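Local atomic coordinates of Lmo0812 protein (PDB entry 4YF1), a protein that probably acts as an HD-domain hydrolase, possibly removing the 3'-diphosphate from guanosine-3',5'-bis(diphosphate). Residues T126-A131 and W140-R145. Residues are numbered along the deposited sequence; the frame is centred on the assembly and turned at random.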
loop_
_atom_site.group_PDB
_atom_site.type_symbol
_atom_site.label_atom_id
_atom_site.label_comp_id
_atom_site.label_asym_id
_atom_site.label_seq_id
_atom_site.Cartn_x
_atom_site.Cartn_y
_atom_site.Cartn_z
ATOM N N THR A 126 -17.172 3.351 -10.118
ATOM C CA THR A 126 -17.017 4.798 -10.173
ATOM C C THR A 126 -16.423 5.172 -11.550
ATOM O O THR A 126 -16.907 6.108 -12.197
ATOM C CB THR A 126 -16.142 5.298 -9.036
ATOM O OG1 THR A 126 -16.829 5.031 -7.801
ATOM C CG2 THR A 126 -15.872 6.788 -9.162
ATOM N N SER A 127 -15.419 4.424 -12.004
ATOM C CA SER A 127 -14.814 4.700 -13.319
ATOM C C SER A 127 -15.773 4.379 -14.462
ATOM O O SER A 127 -15.751 5.059 -15.496
ATOM C CB SER A 127 -13.501 3.934 -13.490
ATOM O OG SER A 127 -12.594 4.335 -12.464
ATOM N N VAL A 128 -16.602 3.349 -14.282
ATOM C CA VAL A 128 -17.598 2.990 -15.279
ATOM C C VAL A 128 -18.626 4.122 -15.411
ATOM O O VAL A 128 -18.894 4.570 -16.523
ATOM C CB VAL A 128 -18.316 1.656 -14.962
ATOM C CG1 VAL A 128 -19.464 1.427 -15.936
ATOM C CG2 VAL A 128 -17.335 0.484 -15.002
ATOM N N LYS A 129 -19.187 4.590 -14.291
ATOM C CA LYS A 129 -20.187 5.687 -14.326
ATOM C C LYS A 129 -19.641 6.923 -15.060
ATOM O O LYS A 129 -20.350 7.562 -15.862
ATOM C CB LYS A 129 -20.638 6.078 -12.914
ATOM C CG LYS A 129 -21.589 7.278 -12.867
ATOM C CD LYS A 129 -21.833 7.724 -11.435
ATOM C CE LYS A 129 -22.620 9.028 -11.360
ATOM N NZ LYS A 129 -23.990 8.878 -11.912
ATOM N N TYR A 130 -18.383 7.240 -14.761
ATOM C CA TYR A 130 -17.674 8.355 -15.372
ATOM C C TYR A 130 -17.608 8.168 -16.896
ATOM O O TYR A 130 -17.888 9.109 -17.663
ATOM C CB TYR A 130 -16.266 8.448 -14.767
ATOM C CG TYR A 130 -15.459 9.637 -15.215
ATOM C CD1 TYR A 130 -14.706 9.590 -16.394
ATOM C CD2 TYR A 130 -15.415 10.806 -14.445
ATOM C CE1 TYR A 130 -13.958 10.677 -16.808
ATOM C CE2 TYR A 130 -14.666 11.902 -14.853
ATOM C CZ TYR A 130 -13.941 11.828 -16.039
ATOM O OH TYR A 130 -13.190 12.898 -16.455
ATOM N N ALA A 131 -17.269 6.955 -17.334
ATOM C CA ALA A 131 -17.187 6.658 -18.775
ATOM C C ALA A 131 -18.552 6.760 -19.455
ATOM O O ALA A 131 -18.670 7.354 -20.533
ATOM C CB ALA A 131 -16.582 5.289 -19.008
ATOM N N TRP A 140 -25.297 -0.796 -23.147
ATOM C CA TRP A 140 -25.528 -2.076 -23.823
ATOM C C TRP A 140 -24.334 -2.500 -24.674
ATOM O O TRP A 140 -24.293 -3.651 -25.157
ATOM C CB TRP A 140 -26.769 -2.026 -24.721
ATOM C CG TRP A 140 -27.973 -1.559 -24.026
ATOM C CD1 TRP A 140 -28.500 -0.304 -24.063
ATOM C CD2 TRP A 140 -28.792 -2.316 -23.138
ATOM N NE1 TRP A 140 -29.615 -0.234 -23.267
ATOM C CE2 TRP A 140 -29.814 -1.455 -22.678
ATOM C CE3 TRP A 140 -28.773 -3.643 -22.696
ATOM C CZ2 TRP A 140 -30.806 -1.876 -21.785
ATOM C CZ3 TRP A 140 -29.761 -4.065 -21.805
ATOM C CH2 TRP A 140 -30.764 -3.177 -21.357
ATOM N N SER A 141 -23.393 -1.578 -24.891
ATOM C CA SER A 141 -22.222 -1.832 -25.737
ATOM C C SER A 141 -20.913 -1.654 -25.000
ATOM O O SER A 141 -19.864 -2.023 -25.508
ATOM C CB SER A 141 -22.206 -0.848 -26.925
ATOM O OG SER A 141 -23.402 -0.888 -27.709
ATOM N N TYR A 142 -20.972 -1.128 -23.784
ATOM C CA TYR A 142 -19.764 -0.802 -23.057
ATOM C C TYR A 142 -18.894 -1.947 -22.554
ATOM O O TYR A 142 -17.671 -1.881 -22.676
ATOM C CB TYR A 142 -20.131 0.077 -21.863
ATOM C CG TYR A 142 -18.939 0.503 -21.047
ATOM C CD1 TYR A 142 -18.100 1.534 -21.480
ATOM C CD2 TYR A 142 -18.651 -0.117 -19.839
ATOM C CE1 TYR A 142 -17.001 1.928 -20.725
ATOM C CE2 TYR A 142 -17.558 0.256 -19.082
ATOM C CZ TYR A 142 -16.741 1.282 -19.519
ATOM O OH TYR A 142 -15.665 1.644 -18.740
ATOM N N PHE A 143 -19.505 -2.985 -21.984
ATOM C CA PHE A 143 -18.719 -4.064 -21.326
ATOM C C PHE A 143 -18.217 -5.172 -22.247
ATOM O O PHE A 143 -19.015 -5.822 -22.946
ATOM C CB PHE A 143 -19.554 -4.703 -20.233
ATOM C CG PHE A 143 -19.919 -3.760 -19.124
ATOM C CD1 PHE A 143 -18.994 -3.462 -18.129
ATOM C CD2 PHE A 143 -21.193 -3.219 -19.036
ATOM C CE1 PHE A 143 -19.330 -2.613 -17.087
ATOM C CE2 PHE A 143 -21.532 -2.357 -18.001
ATOM C CZ PHE A 143 -20.596 -2.060 -17.019
ATOM N N LYS A 144 -16.914 -5.441 -22.198
ATOM C CA LYS A 144 -16.351 -6.518 -23.005
ATOM C C LYS A 144 -16.962 -7.878 -22.650
ATOM O O LYS A 144 -17.117 -8.729 -23.538
ATOM C CB LYS A 144 -14.809 -6.571 -22.924
ATOM C CG LYS A 144 -14.158 -7.606 -23.849
ATOM C CD LYS A 144 -14.541 -7.387 -25.323
ATOM C CE LYS A 144 -13.980 -8.441 -26.261
ATOM N NZ LYS A 144 -12.494 -8.515 -26.225
ATOM N N ARG A 145 -17.302 -8.097 -21.369
ATOM C CA ARG A 145 -17.930 -9.361 -20.978
ATOM C C ARG A 145 -19.459 -9.311 -21.197
ATOM O O ARG A 145 -20.174 -10.253 -20.861
ATOM C CB ARG A 145 -17.648 -9.656 -19.487
ATOM C CG ARG A 145 -17.308 -11.103 -19.225
ATOM C CD ARG A 145 -16.026 -11.502 -19.941
ATOM N NE ARG A 145 -14.984 -10.478 -19.756
ATOM C CZ ARG A 145 -14.041 -10.157 -20.646
ATOM N NH1 ARG A 145 -14.011 -10.712 -21.879
ATOM N NH2 ARG A 145 -13.167 -9.191 -20.337
#
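Ala131 N donates to Ser127 O over 3.0 Å, part of the helical bonding of residues 126-131, on which the Ala131 methyl points toward Tyr142. Both segments fall in the all-helical HD domain: the last turns of helix 111-132 meet the short helix 139-142 and the loop residue Phe143, and a short connection, unmodelled at 135-136, joins them near the protein surface. No hydrogen bond crosses; the evidence is apolar contact, with 170 Å² buried. Val128 and Ala131, one turn apart, place their methyls on one side of the Tyr142 ring plane. Ala131 CB lies 3.8 Å from Tyr142 CE1, whereas Val128 CG1 is 3.9 Å from Tyr142 CE2, both approaching obliquely. Reach comes from the Tyr142 torsion: CG lies opposite the backbone N (chi1 -179°), which extends the phenol to the helix. Its OH consequently stops beside alkyl groups, 3.8 Å from Ala131 CB. Phe143, next in sequence, packs against the tyrosine ring. Their ring planes stand about 84° apart, and Tyr142 CD2 sits 3.6 Å above the centre of the Phe143 ring, so the tyrosine ring stands nearly perpendicular over a face of Phe143. Elsewhere, Val128 also touches Ile184, linking helix 111-132 to helix 172-184. Val128 CG1 completes the contact by reaching both aromatics, meeting Phe143 CZ at 3.8 Å.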